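Local coordinates for bacillaene synthase dehydratase PksH (Bacillus subtilis, PDB 3HP0), which dehydrates the (S)-3-hydroxy-3-methylglutaryl group carried on PksL to a 3-methylglutaconyl group during synthesis of the antibiotic bacillaene, at residues 83-86 / 87-90; 153-157 / 158-162; 190-193 / 194-198. One frame throughout, in Å; residues are numbered along the deposited sequence.

Contact 1. Residues 83-86 / 87-90; sequences ASSQ and EPLY
Gln86 O accepts the backbone N-H of Tyr90 over 2.8 Å, an almost straight bond (N-H...O 167°) that forms the first turn of helix 87-98 in this crotonase-fold enzyme. Gln86 is the N-cap, the residue where the loop from helix 69-74 turns into the helix. In its side chain CG lies beside the backbone N (chi1 -63°), and a second bend at chi2 turns NE2 toward the incoming loop and leaves OE1 near Leu89. NE2 makes a weak hydrogen bond with Ser84 O, 3.1 Å long. At the other end of the amide, Gln86 and Leu89 run side by side in the same direction, with Gln86 OE1 3.8 Å from Leu89 CD2. Leu89 also rests on Ile36 of helix 34-48, and Gln86 touches Leu229 and Asn232 of helix 220-235, so the start of the helix touches both of these helices. Glu87 turns its carboxylate away to a salt bridge with Lys225, and the buried Tyr90 sends its OH to Val221 O. At the turn itself, Ser85 OG lies 3.8 Å from Pro88 CD, a ring carbon next to the proline nitrogen.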
ATOM      1  N   ALA A  83       3.730 -19.921  -6.576  1.00 72.55           N
ATOM      2  CA  ALA A  83       3.864 -18.627  -5.897  1.00 70.82           C
ATOM      3  C   ALA A  83       3.818 -18.593  -4.362  1.00 70.50           C
ATOM      4  O   ALA A  83       3.336 -19.522  -3.713  1.00 71.75           O
ATOM      5  CB  ALA A  83       2.823 -17.660  -6.461  1.00 69.83           C
ATOM      6  N   SER A  84       4.321 -17.493  -3.802  1.00 70.15           N
ATOM      7  CA  SER A  84       4.365 -17.270  -2.352  1.00 69.73           C
ATOM      8  C   SER A  84       3.154 -16.439  -1.889  1.00 68.05           C
ATOM      9  O   SER A  84       2.803 -15.440  -2.520  1.00 68.28           O
ATOM     10  CB  SER A  84       5.698 -16.558  -1.965  1.00 70.50           C
ATOM     11  N   SER A  85       2.536 -16.846  -0.782  1.00 65.22           N
ATOM     12  CA  SER A  85       1.356 -16.156  -0.259  1.00 62.45           C
ATOM     13  C   SER A  85       1.582 -14.689   0.085  1.00 60.21           C
ATOM     14  O   SER A  85       2.666 -14.284   0.503  1.00 58.35           O
ATOM     15  CB  SER A  85       0.809 -16.866   0.986  1.00 62.66           C
ATOM     16  OG  SER A  85       1.526 -16.493   2.150  1.00 60.01           O
ATOM     17  N   GLN A  86       0.529 -13.904  -0.098  1.00 58.26           N
ATOM     18  CA  GLN A  86       0.565 -12.485   0.194  1.00 56.73           C
ATOM     19  C   GLN A  86      -0.313 -12.207   1.404  1.00 53.50           C
ATOM     20  O   GLN A  86      -0.652 -11.060   1.681  1.00 53.39           O
ATOM     21  CB  GLN A  86       0.051 -11.687  -1.003  1.00 58.23           C
ATOM     22  CG  GLN A  86       0.897 -11.823  -2.252  1.00 61.57           C
ATOM     23  CD  GLN A  86       2.361 -11.514  -2.005  1.00 62.02           C
ATOM     24  OE1 GLN A  86       2.698 -10.533  -1.335  1.00 61.98           O
ATOM     25  NE2 GLN A  86       3.242 -12.346  -2.554  1.00 62.57           N
ATOM     26  N   GLU A  87      -0.689 -13.260   2.118  1.00 50.37           N
ATOM     27  CA  GLU A  87      -1.530 -13.095   3.293  1.00 48.32           C
ATOM     28  C   GLU A  87      -0.924 -12.107   4.279  1.00 44.82           C
ATOM     29  O   GLU A  87      -1.627 -11.259   4.817  1.00 44.66           O
ATOM     30  CB  GLU A  87      -1.777 -14.443   3.974  1.00 50.77           C
ATOM     31  CG  GLU A  87      -2.394 -14.345   5.366  1.00 55.31           C
ATOM     32  CD  GLU A  87      -3.278 -15.535   5.701  1.00 57.47           C
ATOM     33  OE1 GLU A  87      -3.075 -16.613   5.102  1.00 59.64           O
ATOM     34  OE2 GLU A  87      -4.171 -15.395   6.566  1.00 57.64           O
ATOM     35  N   PRO A  88       0.390 -12.206   4.538  1.00 42.09           N
ATOM     36  CA  PRO A  88       0.989 -11.256   5.479  1.00 40.33           C
ATOM     37  C   PRO A  88       0.795  -9.805   5.013  1.00 38.94           C
ATOM     38  O   PRO A  88       0.420  -8.927   5.798  1.00 38.40           O
ATOM     39  CB  PRO A  88       2.456 -11.681   5.497  1.00 40.40           C
ATOM     40  CG  PRO A  88       2.363 -13.159   5.307  1.00 39.84           C
ATOM     41  CD  PRO A  88       1.344 -13.275   4.198  1.00 40.78           C
ATOM     42  N   LEU A  89       1.050  -9.558   3.732  1.00 35.44           N
ATOM     43  CA  LEU A  89       0.890  -8.225   3.169  1.00 32.88           C
ATOM     44  C   LEU A  89      -0.569  -7.765   3.278  1.00 30.93           C
ATOM     45  O   LEU A  89      -0.850  -6.632   3.682  1.00 30.69           O
ATOM     46  CB  LEU A  89       1.312  -8.217   1.696  1.00 32.53           C
ATOM     47  CG  LEU A  89       1.178  -6.872   0.977  1.00 33.81           C
ATOM     48  CD1 LEU A  89       2.129  -5.865   1.611  1.00 33.46           C
ATOM     49  CD2 LEU A  89       1.492  -7.029  -0.507  1.00 34.30           C
ATOM     50  N   TYR A  90      -1.494  -8.649   2.918  1.00 26.70           N
ATOM     51  CA  TYR A  90      -2.911  -8.314   2.966  1.00 24.68           C
ATOM     52  C   TYR A  90      -3.351  -7.975   4.382  1.00 26.42           C
ATOM     53  O   TYR A  90      -4.049  -6.984   4.596  1.00 26.14           O
ATOM     54  CB  TYR A  90      -3.753  -9.466   2.433  1.00 19.18           C
ATOM     55  CG  TYR A  90      -5.140  -9.058   1.977  1.00 18.35           C
ATOM     56  CD1 TYR A  90      -5.396  -8.774   0.629  1.00 14.64           C
ATOM     57  CD2 TYR A  90      -6.204  -8.979   2.884  1.00 15.05           C
ATOM     58  CE1 TYR A  90      -6.665  -8.439   0.198  1.00 14.18           C
ATOM     59  CE2 TYR A  90      -7.491  -8.634   2.456  1.00 14.14           C
ATOM     60  CZ  TYR A  90      -7.714  -8.373   1.113  1.00 17.32           C
ATOM     61  OH  TYR A  90      -8.986  -8.094   0.667  1.00 19.33           O
TER

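Contact 2. Residues 153-157 / 158-162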
ATOM      1  N   ARG A 153     -12.572   0.252  -2.143  1.00 21.11           N
ATOM      2  CA  ARG A 153     -13.264   0.831  -1.000  1.00 23.98           C
ATOM      3  C   ARG A 153     -13.134   2.367  -1.028  1.00 23.57           C
ATOM      4  O   ARG A 153     -14.026   3.082  -0.577  1.00 24.44           O
ATOM      5  CB  ARG A 153     -12.706   0.289   0.326  1.00 24.92           C
ATOM      6  CG  ARG A 153     -13.273   1.047   1.537  1.00 27.57           C
ATOM      7  CD  ARG A 153     -12.511   0.819   2.845  1.00 28.77           C
ATOM      8  NE  ARG A 153     -12.813   1.896   3.792  1.00 32.00           N
ATOM      9  CZ  ARG A 153     -12.315   3.134   3.710  1.00 30.66           C
ATOM     10  NH1 ARG A 153     -11.472   3.457   2.732  1.00 29.50           N
ATOM     11  NH2 ARG A 153     -12.689   4.061   4.584  1.00 27.09           N
ATOM     12  N   ARG A 154     -12.026   2.864  -1.566  1.00 23.40           N
ATOM     13  CA  ARG A 154     -11.798   4.306  -1.632  1.00 24.40           C
ATOM     14  C   ARG A 154     -12.405   5.038  -2.823  1.00 22.86           C
ATOM     15  O   ARG A 154     -12.991   6.104  -2.658  1.00 23.50           O
ATOM     16  CB  ARG A 154     -10.293   4.616  -1.613  1.00 24.21           C
ATOM     17  CG  ARG A 154      -9.737   4.949  -0.249  1.00 22.42           C
ATOM     18  CD  ARG A 154      -8.240   5.189  -0.307  1.00 20.23           C
ATOM     19  NE  ARG A 154      -7.729   5.578   0.998  1.00 21.53           N
ATOM     20  CZ  ARG A 154      -7.691   6.830   1.451  1.00 25.04           C
ATOM     21  NH1 ARG A 154      -8.125   7.833   0.691  1.00 24.97           N
ATOM     22  NH2 ARG A 154      -7.259   7.074   2.689  1.00 23.38           N
ATOM     23  N   ILE A 155     -12.280   4.471  -4.022  1.00 21.61           N
ATOM     24  CA  ILE A 155     -12.766   5.170  -5.213  1.00 19.84           C
ATOM     25  C   ILE A 155     -13.933   4.564  -5.955  1.00 21.09           C
ATOM     26  O   ILE A 155     -14.428   5.150  -6.905  1.00 21.62           O
ATOM     27  CB  ILE A 155     -11.629   5.360  -6.222  1.00 18.98           C
ATOM     28  CG1 ILE A 155     -11.144   4.003  -6.724  1.00 16.08           C
ATOM     29  CG2 ILE A 155     -10.464   6.092  -5.563  1.00 20.83           C
ATOM     30  CD1 ILE A 155     -10.109   4.116  -7.821  1.00 16.90           C
ATOM     31  N   GLY A 156     -14.372   3.389  -5.533  1.00 22.44           N
ATOM     32  CA  GLY A 156     -15.486   2.758  -6.198  1.00 21.84           C
ATOM     33  C   GLY A 156     -15.002   1.748  -7.217  1.00 23.12           C
ATOM     34  O   GLY A 156     -13.833   1.744  -7.608  1.00 22.94           O
ATOM     35  N   ARG A 157     -15.917   0.889  -7.638  1.00 23.69           N
ATOM     36  CA  ARG A 157     -15.628  -0.147  -8.606  1.00 26.73           C
ATOM     37  C   ARG A 157     -15.281   0.394  -9.994  1.00 24.80           C
ATOM     38  O   ARG A 157     -14.301  -0.027 -10.594  1.00 22.40           O
ATOM     39  CB  ARG A 157     -16.829  -1.090  -8.715  1.00 30.50           C
ATOM     40  CG  ARG A 157     -16.555  -2.486  -8.219  1.00 35.53           C
ATOM     41  CD  ARG A 157     -17.244  -2.810  -6.897  1.00 39.04           C
ATOM     42  NE  ARG A 157     -16.727  -4.080  -6.381  1.00 44.06           N
ATOM     43  CZ  ARG A 157     -16.924  -4.547  -5.155  1.00 43.88           C
ATOM     44  NH1 ARG A 157     -17.644  -3.869  -4.277  1.00 44.46           N
ATOM     45  NH2 ARG A 157     -16.365  -5.692  -4.802  1.00 47.54           N
ATOM     46  N   GLN A 158     -16.070   1.336 -10.498  1.00 22.01           N
ATOM     47  CA  GLN A 158     -15.811   1.856 -11.833  1.00 23.53           C
ATOM     48  C   GLN A 158     -14.464   2.560 -11.985  1.00 23.92           C
ATOM     49  O   GLN A 158     -13.746   2.344 -12.962  1.00 22.29           O
ATOM     50  CB  GLN A 158     -16.958   2.775 -12.271  1.00 22.90           C
ATOM     51  CG  GLN A 158     -16.903   3.207 -13.729  1.00 25.23           C
ATOM     52  CD  GLN A 158     -16.526   2.069 -14.675  1.00 25.06           C
ATOM     53  OE1 GLN A 158     -16.969   0.937 -14.509  1.00 29.37           O
ATOM     54  NE2 GLN A 158     -15.713   2.377 -15.679  1.00 21.52           N
ATOM     55  N   LYS A 159     -14.101   3.389 -11.020  1.00 24.34           N
ATOM     56  CA  LYS A 159     -12.840   4.086 -11.130  1.00 26.18           C
ATOM     57  C   LYS A 159     -11.656   3.119 -11.074  1.00 25.64           C
ATOM     58  O   LYS A 159     -10.692   3.262 -11.833  1.00 23.82           O
ATOM     59  CB  LYS A 159     -12.737   5.152 -10.036  1.00 29.52           C
ATOM     60  CG  LYS A 159     -13.802   6.236 -10.155  1.00 32.54           C
ATOM     61  CD  LYS A 159     -13.543   7.151 -11.346  1.00 37.44           C
ATOM     62  CE  LYS A 159     -14.728   8.097 -11.611  1.00 41.90           C
ATOM     63  NZ  LYS A 159     -15.243   8.771 -10.365  1.00 45.54           N
ATOM     64  N   ALA A 160     -11.718   2.131 -10.188  1.00 24.67           N
ATOM     65  CA  ALA A 160     -10.620   1.170 -10.095  1.00 25.31           C
ATOM     66  C   ALA A 160     -10.525   0.360 -11.398  1.00 24.77           C
ATOM     67  O   ALA A 160      -9.426   0.049 -11.878  1.00 22.57           O
ATOM     68  CB  ALA A 160     -10.832   0.240  -8.910  1.00 26.10           C
ATOM     69  N   HIS A 161     -11.691   0.056 -11.967  1.00 23.00           N
ATOM     70  CA  HIS A 161     -11.814  -0.715 -13.201  1.00 23.75           C
ATOM     71  C   HIS A 161     -11.182   0.006 -14.405  1.00 23.33           C
ATOM     72  O   HIS A 161     -10.371  -0.564 -15.122  1.00 22.30           O
ATOM     73  CB  HIS A 161     -13.302  -1.002 -13.448  1.00 25.02           C
ATOM     74  CG  HIS A 161     -13.567  -2.032 -14.504  1.00 29.25           C
ATOM     75  ND1 HIS A 161     -12.958  -3.270 -14.511  1.00 29.47           N
ATOM     76  CD2 HIS A 161     -14.427  -2.030 -15.551  1.00 28.11           C
ATOM     77  CE1 HIS A 161     -13.434  -3.986 -15.515  1.00 29.63           C
ATOM     78  NE2 HIS A 161     -14.327  -3.257 -16.161  1.00 28.44           N
ATOM     79  N   TYR A 162     -11.552   1.266 -14.600  1.00 23.53           N
ATOM     80  CA  TYR A 162     -11.041   2.085 -15.691  1.00 25.15           C
ATOM     81  C   TYR A 162      -9.521   2.212 -15.583  1.00 27.58           C
ATOM     82  O   TYR A 162      -8.796   2.130 -16.575  1.00 27.31           O
ATOM     83  CB  TYR A 162     -11.694   3.465 -15.618  1.00 24.67           C
ATOM     84  CG  TYR A 162     -11.375   4.397 -16.769  1.00 25.79           C
ATOM     85  CD1 TYR A 162     -11.700   4.055 -18.091  1.00 26.71           C
ATOM     86  CD2 TYR A 162     -10.788   5.640 -16.532  1.00 23.31           C
ATOM     87  CE1 TYR A 162     -11.452   4.939 -19.143  1.00 26.97           C
ATOM     88  CE2 TYR A 162     -10.535   6.524 -17.565  1.00 25.70           C
ATOM     89  CZ  TYR A 162     -10.868   6.175 -18.867  1.00 28.47           C
ATOM     90  OH  TYR A 162     -10.621   7.074 -19.877  1.00 28.47           O
TER
HETATM   91  O   HOH W   1     -15.852   4.092  -9.019  1.00 37.63           O
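The imidazole of His161 meets Arg157 through its stem: His161 CB lies 3.2 Å from Arg157 O, which approaches the ring obliquely, while CG stands anti to the backbone N (chi1 -167°) and carries the ring away. The same Arg157 O accepts the N-H of His161 at 3.0 Å. This is a helix-to-helix junction: helix 148-155 ends, Gly156 takes a positive phi (97°) as the N-cap, and helix 157-166 begins at once. Gly156 O receives the N-H of Ala160 in a long, weak bond of 3.4 Å. A water also bridges the corner, by shorter bonds: it donates to Ile155 O and accepts from Lys159 N, each at 2.8 Å. Ile155 CD1 reaches Lys159 CB at 3.6 Å and Ala160 CB at 4.1 Å, tying the end of one helix to the buried methyl of the next. Bent at chi2 and chi4, the Lys159 chain brings its amine to Trp178 in a cation-pi contact. The chemistry implies a break bridged by solvent: the water pairs an acceptor of the old helix with a donor of the new one, while the Ile155 side chain makes a separate apolar contact with Ala160.

Contact 3. Residues 190-193 / 194-198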
ATOM      1  N   VAL A 190       3.743  20.535   5.780  1.00 41.68           N
ATOM      2  CA  VAL A 190       2.962  21.539   6.455  1.00 40.10           C
ATOM      3  C   VAL A 190       1.554  20.974   6.519  1.00 37.86           C
ATOM      4  O   VAL A 190       0.868  21.070   7.529  1.00 38.97           O
ATOM      5  CB  VAL A 190       2.931  22.858   5.654  1.00 41.05           C
ATOM      6  CG1 VAL A 190       1.972  23.838   6.330  1.00 38.92           C
ATOM      7  CG2 VAL A 190       4.345  23.440   5.531  1.00 38.86           C
ATOM      8  N   LEU A 191       1.143  20.381   5.406  1.00 35.57           N
ATOM      9  CA  LEU A 191      -0.175  19.781   5.277  1.00 32.35           C
ATOM     10  C   LEU A 191      -0.298  18.622   6.268  1.00 31.96           C
ATOM     11  O   LEU A 191      -1.338  18.439   6.909  1.00 30.35           O
ATOM     12  CB  LEU A 191      -0.385  19.286   3.843  1.00 28.11           C
ATOM     13  CG  LEU A 191      -1.765  18.699   3.557  1.00 28.17           C
ATOM     14  CD1 LEU A 191      -2.818  19.732   3.908  1.00 22.14           C
ATOM     15  CD2 LEU A 191      -1.869  18.274   2.092  1.00 26.63           C
ATOM     16  N   LEU A 192       0.773  17.847   6.401  1.00 31.43           N
ATOM     17  CA  LEU A 192       0.782  16.731   7.330  1.00 32.28           C
ATOM     18  C   LEU A 192       0.624  17.271   8.747  1.00 33.68           C
ATOM     19  O   LEU A 192      -0.235  16.814   9.493  1.00 35.00           O
ATOM     20  CB  LEU A 192       2.089  15.935   7.194  1.00 30.63           C
ATOM     21  CG  LEU A 192       2.351  14.853   8.251  1.00 30.88           C
ATOM     22  CD1 LEU A 192       1.165  13.902   8.349  1.00 32.04           C
ATOM     23  CD2 LEU A 192       3.607  14.087   7.882  1.00 29.30           C
ATOM     24  N   ARG A 193       1.441  18.257   9.110  1.00 35.48           N
ATOM     25  CA  ARG A 193       1.368  18.849  10.439  1.00 35.68           C
ATOM     26  C   ARG A 193      -0.009  19.401  10.785  1.00 34.68           C
ATOM     27  O   ARG A 193      -0.422  19.332  11.941  1.00 35.80           O
ATOM     28  CB  ARG A 193       2.418  19.952  10.602  1.00 38.60           C
ATOM     29  CG  ARG A 193       3.828  19.438  10.882  1.00 42.08           C
ATOM     30  CD  ARG A 193       4.759  20.574  11.323  1.00 44.76           C
ATOM     31  NE  ARG A 193       5.025  21.522  10.244  1.00 48.48           N
ATOM     32  CZ  ARG A 193       5.884  21.308   9.250  1.00 50.02           C
ATOM     33  NH1 ARG A 193       6.575  20.173   9.196  1.00 49.39           N
ATOM     34  NH2 ARG A 193       6.042  22.227   8.300  1.00 50.32           N
ATOM     35  N   LYS A 194      -0.726  19.948   9.810  1.00 33.07           N
ATOM     36  CA  LYS A 194      -2.057  20.480  10.093  1.00 34.68           C
ATOM     37  C   LYS A 194      -3.009  19.335  10.441  1.00 34.76           C
ATOM     38  O   LYS A 194      -3.983  19.519  11.182  1.00 33.41           O
ATOM     39  CB  LYS A 194      -2.598  21.254   8.893  1.00 37.25           C
ATOM     40  CG  LYS A 194      -1.751  22.466   8.521  1.00 43.35           C
ATOM     41  CD  LYS A 194      -2.419  23.303   7.431  1.00 45.16           C
ATOM     42  CE  LYS A 194      -1.602  24.548   7.106  1.00 47.14           C
ATOM     43  NZ  LYS A 194      -2.205  25.329   5.987  1.00 46.95           N
ATOM     44  N   HIS A 195      -2.718  18.155   9.896  1.00 32.59           N
ATOM     45  CA  HIS A 195      -3.518  16.971  10.158  1.00 32.48           C
ATOM     46  C   HIS A 195      -3.157  16.410  11.535  1.00 31.90           C
ATOM     47  O   HIS A 195      -4.041  16.140  12.351  1.00 31.18           O
ATOM     48  CB  HIS A 195      -3.288  15.913   9.071  1.00 32.96           C
ATOM     49  CG  HIS A 195      -4.075  16.153   7.818  1.00 34.17           C
ATOM     50  ND1 HIS A 195      -3.745  17.128   6.899  1.00 35.39           N
ATOM     51  CD2 HIS A 195      -5.216  15.582   7.362  1.00 35.26           C
ATOM     52  CE1 HIS A 195      -4.649  17.150   5.937  1.00 35.31           C
ATOM     53  NE2 HIS A 195      -5.554  16.223   6.194  1.00 36.02           N
ATOM     54  N   LEU A 196      -1.862  16.250  11.797  1.00 31.69           N
ATOM     55  CA  LEU A 196      -1.409  15.733  13.091  1.00 34.06           C
ATOM     56  C   LEU A 196      -1.893  16.635  14.215  1.00 33.95           C
ATOM     57  O   LEU A 196      -2.246  16.175  15.295  1.00 35.52           O
ATOM     58  CB  LEU A 196       0.116  15.641  13.131  1.00 33.15           C
ATOM     59  CG  LEU A 196       0.720  14.667  12.114  1.00 35.81           C
ATOM     60  CD1 LEU A 196       2.235  14.618  12.282  1.00 34.26           C
ATOM     61  CD2 LEU A 196       0.106  13.278  12.300  1.00 32.71           C
ATOM     62  N   LEU A 197      -1.916  17.929  13.943  1.00 34.82           N
ATOM     63  CA  LEU A 197      -2.364  18.904  14.917  1.00 36.43           C
ATOM     64  C   LEU A 197      -3.813  18.595  15.307  1.00 35.68           C
ATOM     65  O   LEU A 197      -4.146  18.555  16.486  1.00 36.62           O
ATOM     66  CB  LEU A 197      -2.238  20.303  14.317  1.00 39.30           C
ATOM     67  CG  LEU A 197      -1.879  21.487  15.213  1.00 44.57           C
ATOM     68  CD1 LEU A 197      -0.749  21.121  16.170  1.00 44.55           C
ATOM     69  CD2 LEU A 197      -1.467  22.655  14.321  1.00 45.04           C
ATOM     70  N   ARG A 198      -4.673  18.360  14.320  1.00 34.51           N
ATOM     71  CA  ARG A 198      -6.067  18.047  14.601  1.00 34.32           C
ATOM     72  C   ARG A 198      -6.254  16.644  15.180  1.00 32.62           C
ATOM     73  O   ARG A 198      -7.094  16.443  16.053  1.00 29.14           O
ATOM     74  CB  ARG A 198      -6.930  18.172  13.337  1.00 37.53           C
ATOM     75  CG  ARG A 198      -6.976  19.559  12.717  1.00 41.87           C
ATOM     76  CD  ARG A 198      -8.404  19.947  12.349  1.00 42.86           C
ATOM     77  NE  ARG A 198      -9.260  19.911  13.531  1.00 48.59           N
ATOM     78  CZ  ARG A 198     -10.540  20.265  13.558  1.00 50.38           C
ATOM     79  NH1 ARG A 198     -11.138  20.695  12.458  1.00 51.58           N
ATOM     80  NH2 ARG A 198     -11.225  20.183  14.694  1.00 52.43           N
TER
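His195 ND1 donates its N-H to Leu191 O, one turn back along helix 190-199, in a bond of 2.7 Å and nearly straight (N-H...O 166°). Within this crotonase-fold chain the helix is a short surface one, and the bond is a side-chain-to-backbone link from residue i to i-4. The oxygen sits at the edge of the imidazole, in the ring plane, whereas ND1 stands above the carbonyl plane by 36°. With CG beside the backbone N (chi1 -81°), the ring folds back along the helix to reach that oxygen. The bond requires a proton on ND1 and would restrain the ring from turning. Leu191 O is shared, since the N-H groups of Lys194 and His195 reach it too, both weakly; His195 N lies 3.3 Å from Leu191 O. The regular i-to-i-4 pattern is better kept nearby: Leu196 N bonds to Leu192 O at 2.9 Å, and Lys194 N to Val190 O at 3.0 Å.

Carbon contacts follow the same spacing. Leu191 and His195 lie side by side, Leu191 CD1 being 3.8 Å from His195 CE1, and the pair also touches the preceding loop, Leu191 on Asp185 and His195 on Ala183. The buried Leu192 crosses Leu196 at a slant, its CD1 3.9 Å from Leu196 CG, forming an apolar patch on a different flank from the histidine. Val190 and Lys194 again point the same way. The lysine is extended beyond CG, so its aliphatic stem passes the valine before the amine is reached, and Lys194 CE comes within 3.7 Å of Val190 CG1. Arg193 bends at chi3 and curls back toward the start of the helix, so that Val190 N lies 3.7 Å above the plane of its guanidinium, offset toward the rim.

The three contacts follow one another along the chain without touching. Contact 1 and contact 2 are closest, their nearest atoms about 9 Å apart and their centres about 23 Å. Both lie within about 11 Å of a catalytic side chain: in contact 1 the Gln86 side chain is about 10 Å from that of Asp68, and the Leu89 side chain about 11 Å from that of Glu137; in contact 2 that of Ala160 is about 11 Å from Glu137. Contact 3 is remote from these residues and lies across the chain's centre from contact 1, with centres about 33 Å apart. Contact 1 is a helix start, contact 2 joins one helix end to the next start, and contact 3 lies within one helix.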